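Local coordinates for periplasmic molybdate-binding protein (Azotobacter vinelandii, PDB 1ATG) that binds molybdate or tungstate in the periplasm, in a pocket between its two domains, probably to deliver the oxyanion to an ABC transporter, at residues K81-V92 against P176-Y187; L99-I109 against Q152-F162. All coordinates share one frame; numbering follows the deposited sequence. Where two conformers were deposited one is given.

Contact 1. Residues K81-V92 against P176-Y187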
loop_
_atom_site.group_PDB
_atom_site.type_symbol
_atom_site.label_atom_id
_atom_site.label_comp_id
_atom_site.label_asym_id
_atom_site.label_seq_id
_atom_site.Cartn_x
_atom_site.Cartn_y
_atom_site.Cartn_z
ATOM N N LYS A 81 -3.445 -0.889 6.765
ATOM C CA LYS A 81 -4.238 -0.090 7.679
ATOM C C LYS A 81 -4.230 1.339 7.153
ATOM O O LYS A 81 -3.177 1.988 7.088
ATOM C CB LYS A 81 -3.620 -0.148 9.074
ATOM C CG LYS A 81 -4.441 0.480 10.181
ATOM C CD LYS A 81 -4.019 -0.048 11.548
ATOM C CE LYS A 81 -4.935 0.485 12.639
ATOM N NZ LYS A 81 -4.738 -0.238 13.927
ATOM N N LEU A 82 -5.404 1.814 6.796
ATOM C CA LEU A 82 -5.552 3.174 6.290
ATOM C C LEU A 82 -5.432 4.178 7.419
ATOM O O LEU A 82 -5.952 3.982 8.534
ATOM C CB LEU A 82 -6.948 3.298 5.677
ATOM C CG LEU A 82 -7.272 4.651 5.043
ATOM C CD1 LEU A 82 -6.447 4.918 3.793
ATOM C CD2 LEU A 82 -8.757 4.671 4.693
ATOM N N VAL A 83 -4.779 5.309 7.140
ATOM C CA VAL A 83 -4.638 6.361 8.126
ATOM C C VAL A 83 -4.915 7.726 7.510
ATOM O O VAL A 83 -4.439 8.001 6.382
ATOM C CB VAL A 83 -3.228 6.433 8.751
ATOM C CG1 VAL A 83 -3.285 7.233 10.052
ATOM C CG2 VAL A 83 -2.593 5.085 9.011
ATOM N N LEU A 84 -5.684 8.547 8.193
ATOM C CA LEU A 84 -5.790 9.962 7.842
ATOM C C LEU A 84 -4.649 10.654 8.599
ATOM O O LEU A 84 -4.541 10.507 9.837
ATOM C CB LEU A 84 -7.126 10.532 8.298
ATOM C CG LEU A 84 -7.270 12.044 8.054
ATOM C CD1 LEU A 84 -7.309 12.366 6.571
ATOM C CD2 LEU A 84 -8.523 12.558 8.746
ATOM N N TRP A 85 -3.780 11.337 7.886
ATOM C CA TRP A 85 -2.581 11.894 8.487
ATOM C C TRP A 85 -2.440 13.350 8.096
ATOM O O TRP A 85 -2.844 13.789 7.028
ATOM C CB TRP A 85 -1.381 11.099 7.940
ATOM C CG TRP A 85 -0.040 11.453 8.502
ATOM C CD1 TRP A 85 0.294 11.593 9.827
ATOM C CD2 TRP A 85 1.146 11.742 7.756
ATOM N NE1 TRP A 85 1.625 11.923 9.933
ATOM C CE2 TRP A 85 2.172 12.030 8.690
ATOM C CE3 TRP A 85 1.467 11.765 6.399
ATOM C CZ2 TRP A 85 3.465 12.337 8.295
ATOM C CZ3 TRP A 85 2.766 12.067 6.024
ATOM C CH2 TRP A 85 3.756 12.341 6.969
ATOM N N SER A 86 -1.806 14.102 8.993
ATOM C CA SER A 86 -1.314 15.426 8.702
ATOM C C SER A 86 0.099 15.527 9.293
ATOM O O SER A 86 0.351 15.011 10.391
ATOM C CB SER A 86 -2.174 16.545 9.276
ATOM O OG SER A 86 -1.604 17.833 9.018
ATOM N N ALA A 87 0.964 16.281 8.634
ATOM C CA ALA A 87 2.262 16.606 9.219
ATOM C C ALA A 87 2.063 17.569 10.393
ATOM O O ALA A 87 2.975 17.694 11.223
ATOM C CB ALA A 87 3.196 17.226 8.187
ATOM N N LYS A 88 0.945 18.261 10.506
ATOM C CA LYS A 88 0.741 19.216 11.587
ATOM C C LYS A 88 0.185 18.558 12.827
ATOM O O LYS A 88 -0.925 18.023 12.812
ATOM C CB LYS A 88 -0.265 20.297 11.143
ATOM C CG LYS A 88 -0.490 21.360 12.210
ATOM C CD LYS A 88 -1.238 22.592 11.731
ATOM C CE LYS A 88 -1.345 23.607 12.865
ATOM N NZ LYS A 88 -2.312 24.695 12.557
ATOM N N PRO A 89 0.887 18.640 13.954
ATOM C CA PRO A 89 0.355 18.117 15.203
ATOM C C PRO A 89 -0.936 18.840 15.545
ATOM O O PRO A 89 -1.100 20.031 15.244
ATOM C CB PRO A 89 1.468 18.365 16.216
ATOM C CG PRO A 89 2.698 18.564 15.403
ATOM C CD PRO A 89 2.228 19.245 14.130
ATOM N N GLY A 90 -1.912 18.149 16.133
ATOM C CA GLY A 90 -3.163 18.750 16.524
ATOM C C GLY A 90 -4.203 18.976 15.448
ATOM O O GLY A 90 -5.349 19.281 15.817
ATOM N N LEU A 91 -3.902 18.863 14.155
ATOM C CA LEU A 91 -4.910 19.092 13.127
ATOM C C LEU A 91 -5.875 17.922 13.021
ATOM O O LEU A 91 -7.092 18.111 13.003
ATOM C CB LEU A 91 -4.271 19.386 11.768
ATOM C CG LEU A 91 -5.242 19.612 10.613
ATOM C CD1 LEU A 91 -6.207 20.751 10.919
ATOM C CD2 LEU A 91 -4.496 19.861 9.304
ATOM N N VAL A 92 -5.360 16.700 12.902
ATOM C CA VAL A 92 -6.212 15.522 12.822
ATOM C C VAL A 92 -6.567 15.084 14.240
ATOM O O VAL A 92 -5.701 14.652 14.997
ATOM C CB VAL A 92 -5.542 14.390 12.040
ATOM C CG1 VAL A 92 -6.438 13.160 12.019
ATOM C CG2 VAL A 92 -5.254 14.848 10.615
ATOM N N PRO A 176 4.565 10.704 13.613
ATOM C CA PRO A 176 4.709 12.158 13.672
ATOM C C PRO A 176 3.431 12.852 13.221
ATOM O O PRO A 176 2.512 12.231 12.660
ATOM C CB PRO A 176 5.874 12.427 12.738
ATOM C CG PRO A 176 5.805 11.329 11.732
ATOM C CD PRO A 176 5.325 10.117 12.490
ATOM N N GLY A 177 3.335 14.150 13.492
ATOM C CA GLY A 177 2.182 14.936 13.062
ATOM C C GLY A 177 0.939 14.597 13.852
ATOM O O GLY A 177 0.955 14.567 15.084
ATOM N N SER A 178 -0.163 14.348 13.150
ATOM C CA SER A 178 -1.409 13.942 13.784
ATOM C C SER A 178 -2.087 12.887 12.914
ATOM O O SER A 178 -1.886 12.896 11.694
ATOM C CB SER A 178 -2.320 15.111 14.112
ATOM O OG SER A 178 -2.600 15.876 12.951
ATOM N N HIS A 179 -2.848 11.978 13.516
ATOM C CA HIS A 179 -3.452 10.923 12.706
ATOM C C HIS A 179 -4.733 10.381 13.300
ATOM O O HIS A 179 -5.007 10.479 14.500
ATOM C CB HIS A 179 -2.455 9.780 12.484
ATOM C CG HIS A 179 -2.230 8.973 13.729
ATOM N ND1 HIS A 179 -1.374 9.399 14.731
ATOM C CD2 HIS A 179 -2.769 7.801 14.140
ATOM C CE1 HIS A 179 -1.372 8.506 15.705
ATOM N NE2 HIS A 179 -2.210 7.544 15.384
ATOM N N TRP A 180 -5.525 9.786 12.416
ATOM C CA TRP A 180 -6.769 9.124 12.780
ATOM C C TRP A 180 -6.906 7.867 11.936
ATOM O O TRP A 180 -6.755 7.907 10.713
ATOM C CB TRP A 180 -7.985 9.996 12.515
ATOM C CG TRP A 180 -9.325 9.336 12.652
ATOM C CD1 TRP A 180 -9.852 8.755 13.778
ATOM C CD2 TRP A 180 -10.315 9.166 11.631
ATOM N NE1 TRP A 180 -11.105 8.268 13.523
ATOM C CE2 TRP A 180 -11.423 8.510 12.215
ATOM C CE3 TRP A 180 -10.382 9.537 10.289
ATOM C CZ2 TRP A 180 -12.576 8.234 11.495
ATOM C CZ3 TRP A 180 -11.537 9.248 9.579
ATOM C CH2 TRP A 180 -12.624 8.597 10.179
ATOM N N PHE A 181 -7.136 6.743 12.605
ATOM C CA PHE A 181 -7.418 5.493 11.910
ATOM C C PHE A 181 -8.909 5.386 11.680
ATOM O O PHE A 181 -9.688 5.190 12.631
ATOM C CB PHE A 181 -6.992 4.265 12.728
ATOM C CG PHE A 181 -5.517 4.136 12.938
ATOM C CD1 PHE A 181 -4.694 3.742 11.886
ATOM C CD2 PHE A 181 -4.931 4.391 14.163
ATOM C CE1 PHE A 181 -3.328 3.606 12.063
ATOM C CE2 PHE A 181 -3.567 4.254 14.342
ATOM C CZ PHE A 181 -2.759 3.862 13.300
ATOM N N PRO A 182 -9.408 5.463 10.465
ATOM C CA PRO A 182 -10.832 5.192 10.269
ATOM C C PRO A 182 -11.139 3.769 10.731
ATOM O O PRO A 182 -10.385 2.835 10.459
ATOM C CB PRO A 182 -11.015 5.328 8.769
ATOM C CG PRO A 182 -9.878 6.180 8.296
ATOM C CD PRO A 182 -8.718 5.773 9.199
ATOM N N PRO A 183 -12.237 3.577 11.456
ATOM C CA PRO A 183 -12.614 2.229 11.891
ATOM C C PRO A 183 -12.740 1.294 10.695
ATOM O O PRO A 183 -13.016 1.676 9.554
ATOM C CB PRO A 183 -13.927 2.452 12.630
ATOM C CG PRO A 183 -13.836 3.856 13.133
ATOM C CD PRO A 183 -13.140 4.604 12.005
ATOM N N ALA A 184 -12.614 -0.014 10.993
ATOM C CA ALA A 184 -12.610 -1.042 9.958
ATOM C C ALA A 184 -13.916 -1.223 9.201
ATOM O O ALA A 184 -13.886 -1.797 8.123
ATOM C CB ALA A 184 -12.156 -2.372 10.552
ATOM N N ASN A 185 -15.013 -0.694 9.727
ATOM C CA ASN A 185 -16.275 -0.741 8.999
ATOM C C ASN A 185 -16.475 0.479 8.111
ATOM O O ASN A 185 -17.506 0.565 7.435
ATOM C CB ASN A 185 -17.459 -0.893 9.959
ATOM C CG ASN A 185 -17.588 0.234 10.955
ATOM O OD1 ASN A 185 -16.624 0.748 11.513
ATOM N ND2 ASN A 185 -18.819 0.656 11.225
ATOM N N TYR A 186 -15.501 1.395 8.042
ATOM C CA TYR A 186 -15.642 2.584 7.222
ATOM C C TYR A 186 -15.130 2.393 5.801
ATOM O O TYR A 186 -15.356 3.284 4.971
ATOM C CB TYR A 186 -14.932 3.792 7.829
ATOM C CG TYR A 186 -15.571 4.442 9.027
ATOM C CD1 TYR A 186 -16.280 3.733 9.990
ATOM C CD2 TYR A 186 -15.446 5.819 9.208
ATOM C CE1 TYR A 186 -16.847 4.371 11.075
ATOM C CE2 TYR A 186 -16.006 6.469 10.294
ATOM C CZ TYR A 186 -16.703 5.731 11.230
ATOM O OH TYR A 186 -17.266 6.361 12.322
ATOM N N TYR A 187 -14.423 1.304 5.541
ATOM C CA TYR A 187 -13.862 1.010 4.242
ATOM C C TYR A 187 -13.670 -0.502 4.137
ATOM O O TYR A 187 -13.613 -1.172 5.181
ATOM C CB TYR A 187 -12.528 1.714 4.033
ATOM C CG TYR A 187 -11.402 1.405 4.994
ATOM C CD1 TYR A 187 -11.349 1.916 6.282
ATOM C CD2 TYR A 187 -10.360 0.580 4.593
ATOM C CE1 TYR A 187 -10.294 1.644 7.126
ATOM C CE2 TYR A 187 -9.304 0.292 5.440
ATOM C CZ TYR A 187 -9.279 0.824 6.709
ATOM O OH TYR A 187 -8.184 0.546 7.495
HETATM O O HOH W 1 -7.862 2.215 9.578
HETATM O O HOH W 2 -1.314 15.689 17.354
HETATM O O HOH W 3 -5.399 12.320 16.583
#

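Contact 2. Residues L99-I109 against Q152-F162. With ACT (acetate ion), chain C; SO4 (sulfate ion), chain D.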
loop_
_atom_site.group_PDB
_atom_site.type_symbol
_atom_site.label_atom_id
_atom_site.label_comp_id
_atom_site.label_asym_id
_atom_site.label_seq_id
_atom_site.Cartn_x
_atom_site.Cartn_y
_atom_site.Cartn_z
ATOM N N LEU A 99 -12.475 16.098 9.195
ATOM C CA LEU A 99 -12.894 15.981 7.809
ATOM C C LEU A 99 -14.143 16.762 7.442
ATOM O O LEU A 99 -14.325 17.122 6.280
ATOM C CB LEU A 99 -13.117 14.507 7.464
ATOM C CG LEU A 99 -11.833 13.686 7.352
ATOM C CD1 LEU A 99 -12.182 12.203 7.267
ATOM C CD2 LEU A 99 -11.011 14.103 6.144
ATOM N N ALA A 100 -15.044 16.951 8.398
ATOM C CA ALA A 100 -16.297 17.645 8.133
ATOM C C ALA A 100 -16.182 19.154 8.272
ATOM O O ALA A 100 -17.163 19.855 7.983
ATOM C CB ALA A 100 -17.373 17.115 9.077
ATOM N N GLY A 101 -15.034 19.672 8.679
ATOM C CA GLY A 101 -14.851 21.101 8.866
ATOM C C GLY A 101 -14.058 21.769 7.748
ATOM O O GLY A 101 -13.650 21.172 6.760
ATOM N N ASN A 102 -13.850 23.071 7.947
ATOM C CA ASN A 102 -13.133 23.898 6.979
ATOM C C ASN A 102 -11.820 24.414 7.526
ATOM O O ASN A 102 -11.289 25.429 7.055
ATOM C CB ASN A 102 -14.046 25.048 6.530
ATOM C CG ASN A 102 -15.304 24.560 5.840
ATOM O OD1 ASN A 102 -15.287 23.630 5.031
ATOM N ND2 ASN A 102 -16.432 25.186 6.169
ATOM N N GLY A 103 -11.223 23.705 8.477
ATOM C CA GLY A 103 -9.953 24.066 9.083
ATOM C C GLY A 103 -8.722 23.531 8.370
ATOM O O GLY A 103 -7.634 23.441 8.942
ATOM N N TRP A 104 -8.831 23.221 7.093
ATOM C CA TRP A 104 -7.742 22.681 6.287
ATOM C C TRP A 104 -8.105 22.944 4.834
ATOM O O TRP A 104 -9.292 23.145 4.509
ATOM C CB TRP A 104 -7.534 21.195 6.547
ATOM C CG TRP A 104 -8.783 20.375 6.411
ATOM C CD1 TRP A 104 -9.728 20.159 7.381
ATOM C CD2 TRP A 104 -9.232 19.678 5.249
ATOM N NE1 TRP A 104 -10.732 19.367 6.886
ATOM C CE2 TRP A 104 -10.454 19.047 5.587
ATOM C CE3 TRP A 104 -8.730 19.495 3.965
ATOM C CZ2 TRP A 104 -11.160 18.284 4.666
ATOM C CZ3 TRP A 104 -9.432 18.739 3.059
ATOM C CH2 TRP A 104 -10.648 18.124 3.408
ATOM N N ARG A 105 -7.120 22.899 3.965
ATOM C CA ARG A 105 -7.297 23.239 2.564
ATOM C C ARG A 105 -7.534 22.010 1.711
ATOM O O ARG A 105 -8.673 21.797 1.269
ATOM C CB ARG A 105 -6.086 24.058 2.090
ATOM C CG ARG A 105 -5.985 25.417 2.795
ATOM C CD ARG A 105 -4.610 26.043 2.590
ATOM N NE ARG A 105 -3.655 25.358 3.489
ATOM C CZ ARG A 105 -2.439 25.849 3.720
ATOM N NH1 ARG A 105 -2.029 26.951 3.108
ATOM N NH2 ARG A 105 -1.626 25.232 4.551
ATOM N N HIS A 106 -6.508 21.220 1.442
ATOM C CA HIS A 106 -6.631 20.037 0.601
ATOM C C HIS A 106 -6.293 18.737 1.319
ATOM O O HIS A 106 -5.574 18.717 2.315
ATOM C CB HIS A 106 -5.669 20.158 -0.590
ATOM C CG HIS A 106 -5.926 21.373 -1.431
ATOM N ND1 HIS A 106 -5.262 22.571 -1.270
ATOM C CD2 HIS A 106 -6.822 21.571 -2.433
ATOM C CE1 HIS A 106 -5.715 23.453 -2.153
ATOM N NE2 HIS A 106 -6.659 22.868 -2.867
ATOM N N ILE A 107 -6.835 17.657 0.764
ATOM C CA ILE A 107 -6.552 16.314 1.247
ATOM C C ILE A 107 -6.030 15.515 0.067
ATOM O O ILE A 107 -6.672 15.456 -1.012
ATOM C CB ILE A 107 -7.803 15.662 1.871
ATOM C CG1 ILE A 107 -7.440 14.259 2.381
ATOM C CG2 ILE A 107 -9.018 15.621 0.951
ATOM C CD1 ILE A 107 -8.502 13.660 3.288
ATOM N N ALA A 108 -4.864 14.912 0.219
ATOM C CA ALA A 108 -4.256 14.074 -0.804
ATOM C C ALA A 108 -4.847 12.675 -0.744
ATOM O O ALA A 108 -4.754 11.999 0.295
ATOM C CB ALA A 108 -2.745 14.025 -0.636
ATOM N N ILE A 109 -5.501 12.255 -1.828
ATOM C CA ILE A 109 -6.091 10.920 -1.885
ATOM C C ILE A 109 -5.607 10.285 -3.170
ATOM O O ILE A 109 -5.777 10.857 -4.264
ATOM C CB ILE A 109 -7.623 10.907 -1.824
ATOM C CG1 ILE A 109 -8.094 11.719 -0.611
ATOM C CG2 ILE A 109 -8.143 9.474 -1.804
ATOM C CD1 ILE A 109 -9.573 11.698 -0.337
ATOM N N GLN A 152 3.120 14.149 -0.595
ATOM C CA GLN A 152 2.420 15.432 -0.566
ATOM C C GLN A 152 2.027 15.830 0.837
ATOM O O GLN A 152 2.075 17.005 1.218
ATOM C CB GLN A 152 1.178 15.347 -1.442
ATOM C CG GLN A 152 1.456 15.201 -2.925
ATOM C CD GLN A 152 2.428 16.218 -3.490
ATOM O OE1 GLN A 152 2.208 17.425 -3.397
ATOM N NE2 GLN A 152 3.533 15.758 -4.069
ATOM N N THR A 153 1.599 14.853 1.643
ATOM C CA THR A 153 1.212 15.142 3.013
ATOM C C THR A 153 2.431 15.412 3.878
ATOM O O THR A 153 2.434 16.322 4.709
ATOM C CB THR A 153 0.379 13.976 3.584
ATOM O OG1 THR A 153 -0.694 13.673 2.682
ATOM C CG2 THR A 153 -0.241 14.357 4.913
ATOM N N ALA A 154 3.500 14.633 3.679
ATOM C CA ALA A 154 4.700 14.763 4.498
ATOM C C ALA A 154 5.389 16.113 4.366
ATOM O O ALA A 154 6.025 16.579 5.314
ATOM C CB ALA A 154 5.696 13.655 4.173
ATOM N N SER A 155 5.322 16.707 3.185
ATOM C CA SER A 155 5.919 18.017 2.963
ATOM C C SER A 155 4.978 19.154 3.333
ATOM O O SER A 155 5.385 20.328 3.270
ATOM C CB SER A 155 6.264 18.152 1.473
ATOM O OG SER A 155 5.075 18.120 0.707
ATOM N N GLY A 156 3.716 18.851 3.618
ATOM C CA GLY A 156 2.728 19.887 3.844
ATOM C C GLY A 156 2.119 20.387 2.535
ATOM O O GLY A 156 1.254 21.292 2.614
ATOM N N ALA A 157 2.460 19.885 1.367
ATOM C CA ALA A 157 1.777 20.289 0.140
ATOM C C ALA A 157 0.275 20.040 0.248
ATOM O O ALA A 157 -0.520 20.760 -0.394
ATOM C CB ALA A 157 2.368 19.602 -1.068
ATOM N N ALA A 158 -0.140 19.028 0.999
ATOM C CA ALA A 158 -1.522 18.779 1.357
ATOM C C ALA A 158 -1.641 18.830 2.885
ATOM O O ALA A 158 -0.878 18.132 3.564
ATOM C CB ALA A 158 -2.052 17.435 0.858
ATOM N N ASP A 159 -2.565 19.597 3.429
ATOM C CA ASP A 159 -2.791 19.633 4.865
ATOM C C ASP A 159 -3.119 18.240 5.392
ATOM O O ASP A 159 -2.647 17.895 6.470
ATOM C CB ASP A 159 -3.937 20.604 5.188
ATOM C CG ASP A 159 -3.559 22.067 5.082
ATOM O OD1 ASP A 159 -2.374 22.434 5.299
ATOM O OD2 ASP A 159 -4.462 22.896 4.826
ATOM N N LEU A 160 -3.946 17.491 4.677
ATOM C CA LEU A 160 -4.348 16.153 5.081
ATOM C C LEU A 160 -3.996 15.162 3.987
ATOM O O LEU A 160 -3.942 15.544 2.815
ATOM C CB LEU A 160 -5.864 16.079 5.291
ATOM C CG LEU A 160 -6.478 17.008 6.334
ATOM C CD1 LEU A 160 -7.973 16.718 6.438
ATOM C CD2 LEU A 160 -5.824 16.864 7.702
ATOM N N GLY A 161 -3.933 13.884 4.356
ATOM C CA GLY A 161 -3.778 12.849 3.340
ATOM C C GLY A 161 -4.228 11.506 3.881
ATOM O O GLY A 161 -4.161 11.244 5.078
ATOM N N PHE A 162 -4.679 10.653 2.959
ATOM C CA PHE A 162 -4.969 9.255 3.275
ATOM C C PHE A 162 -3.774 8.425 2.834
ATOM O O PHE A 162 -3.413 8.378 1.651
ATOM C CB PHE A 162 -6.246 8.769 2.606
ATOM C CG PHE A 162 -7.507 9.044 3.366
ATOM C CD1 PHE A 162 -7.694 8.522 4.634
ATOM C CD2 PHE A 162 -8.517 9.828 2.821
ATOM C CE1 PHE A 162 -8.860 8.759 5.331
ATOM C CE2 PHE A 162 -9.690 10.053 3.506
ATOM C CZ PHE A 162 -9.873 9.528 4.774
HETATM C C ACT C . -2.879 22.524 1.287
HETATM O O ACT C . -3.627 21.623 1.720
HETATM O OXT ACT C . -3.230 23.245 0.307
HETATM C CH3 ACT C . -1.567 22.820 1.932
HETATM S S SO4 D . 6.001 12.885 -5.344
HETATM O O1 SO4 D . 7.464 13.164 -5.131
HETATM O O2 SO4 D . 5.220 13.737 -4.392
HETATM O O3 SO4 D . 5.727 11.434 -5.083
HETATM O O4 SO4 D . 5.620 13.221 -6.750
#

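Contact 1. Residues K81-V92 against P176-Y187
An antiparallel strand pair in one of the two domains of this periplasmic binding protein joins Leu84 to Trp180 and Ser86 to Ser178 as hydrogen-bonded pairs, with Trp85 and His179 as the non-hydrogen-bonded pair between them. Leu84 N donates to Trp180 O at 2.8 Å, and Trp180 N donates back to Leu84 O. On the face carrying Trp85, the indole reaches the residues before strand 178-180: CG lies anti to the backbone N (chi1 -176°), and NE1 donates to Pro176 O at 2.9 Å, the oxygen lying in the ring plane but the proton arriving from above the carbonyl plane. Gly177 has positive phi and lies against Ser86 O, where a CB would clash. Ser178 OG ties down the returning loop: it donates to Lys88 O at 2.7 Å and accepts from Val92 N at 2.9 Å, so both loop ends hang on one hydroxyl. Val92 CG1 packs against Trp180 CB at 3.6 Å, and Leu84 CD2 touches Trp180 at CE3. At the other end, in one of two conformers, the Lys81 side chain crosses that of Phe181 at about a right angle, CE over one ring face and NZ 4.4 Å from the centroid, a cation-pi contact doubtful to that extent. Tyr187 OH accepts from Leu82 N at 3.1 Å and donates to a water that bonds Leu82 O and Pro182 O, while Leu82 CD2 sits over the centre of one Tyr187 ring face. Strand 75-86 also pairs with strand 160-164, so strand 178-180 extends the mixed sheet typical of the periplasmic binding protein fold.

Contact 2. Residues L99-I109 against Q152-F162
Arg105 and Asp159 carry the charged part of this contact. The guanidinium grips the carboxylate side-on: NE reaches OD2 of Asp159 at 2.9 Å in an almost straight bond (179°), and NH2 of Arg105 meets the syn lone pair of Asp159 OD1 at 3.0 Å. The two planes are turned 30° apart. A bend at chi3 (-77°) folds the arginine back to the aspartate, whose OD2 also takes Arg105 N on its anti lone pair. With an alanine in the place of Asp159, the guanidinium would probably lose its countercharge and be free to swing, and Arg105 N would lose this acceptor. An acetate, probably from the crystallisation liquor, accepts from His106 N, His106 ND1 and Asp159 N, its methyl lying over one guanidinium face.

Backbone bonds join the strands in parallel: Leu160 N to His106 O, Ala108 N to Leu160 O and Phe162 N to Ala108 O, the last at 3.0 Å. Gly161 sits where a CB would clash with Thr153 OG1.

The apolar contacts centre on Leu160, whose CD1 stands over the indole of Trp104, 3.5 Å from the centroid of its five-membered ring. Leu99 CD2 touches the same methyl at 4.0 Å. Farther along, Ile109 CD1 meets the Phe162 ring at its edge, 3.8 Å from CD2. On the opposite face of the sheet from Leu160, Ala108 CB rests on Ala158 CB at 3.8 Å.

Strand 107-110 thus lies between strands 140-143 and 160-164, parallel to both; Ile109 and Phe162 pack on helix 116-127, while Thr153 OG1 of helix 146-154 hydrogen-bonds Ala149 O and touches Ala108 CB.

Contact 2 is nested along the chain within the loop closed by contact 1, and the two centres lie 11 Å apart. They meet where strand 75-86 runs beside strand 160-164: Trp85 N lies 2.8 Å from Gly161 O, and Ser86 OG is 2.8 Å from Asp159 O, both probable hydrogen bonds. The Trp85 indole also packs on helix 146-154, its CZ3 3.6 Å from Ala154 N. One sheet therefore runs through both contacts. Neither set of segments supplies a residue of the tungstate pocket, but both approach it: the side chain of Leu82 is about 8 Å from the bound anion, and that of Ile109 about 9 Å.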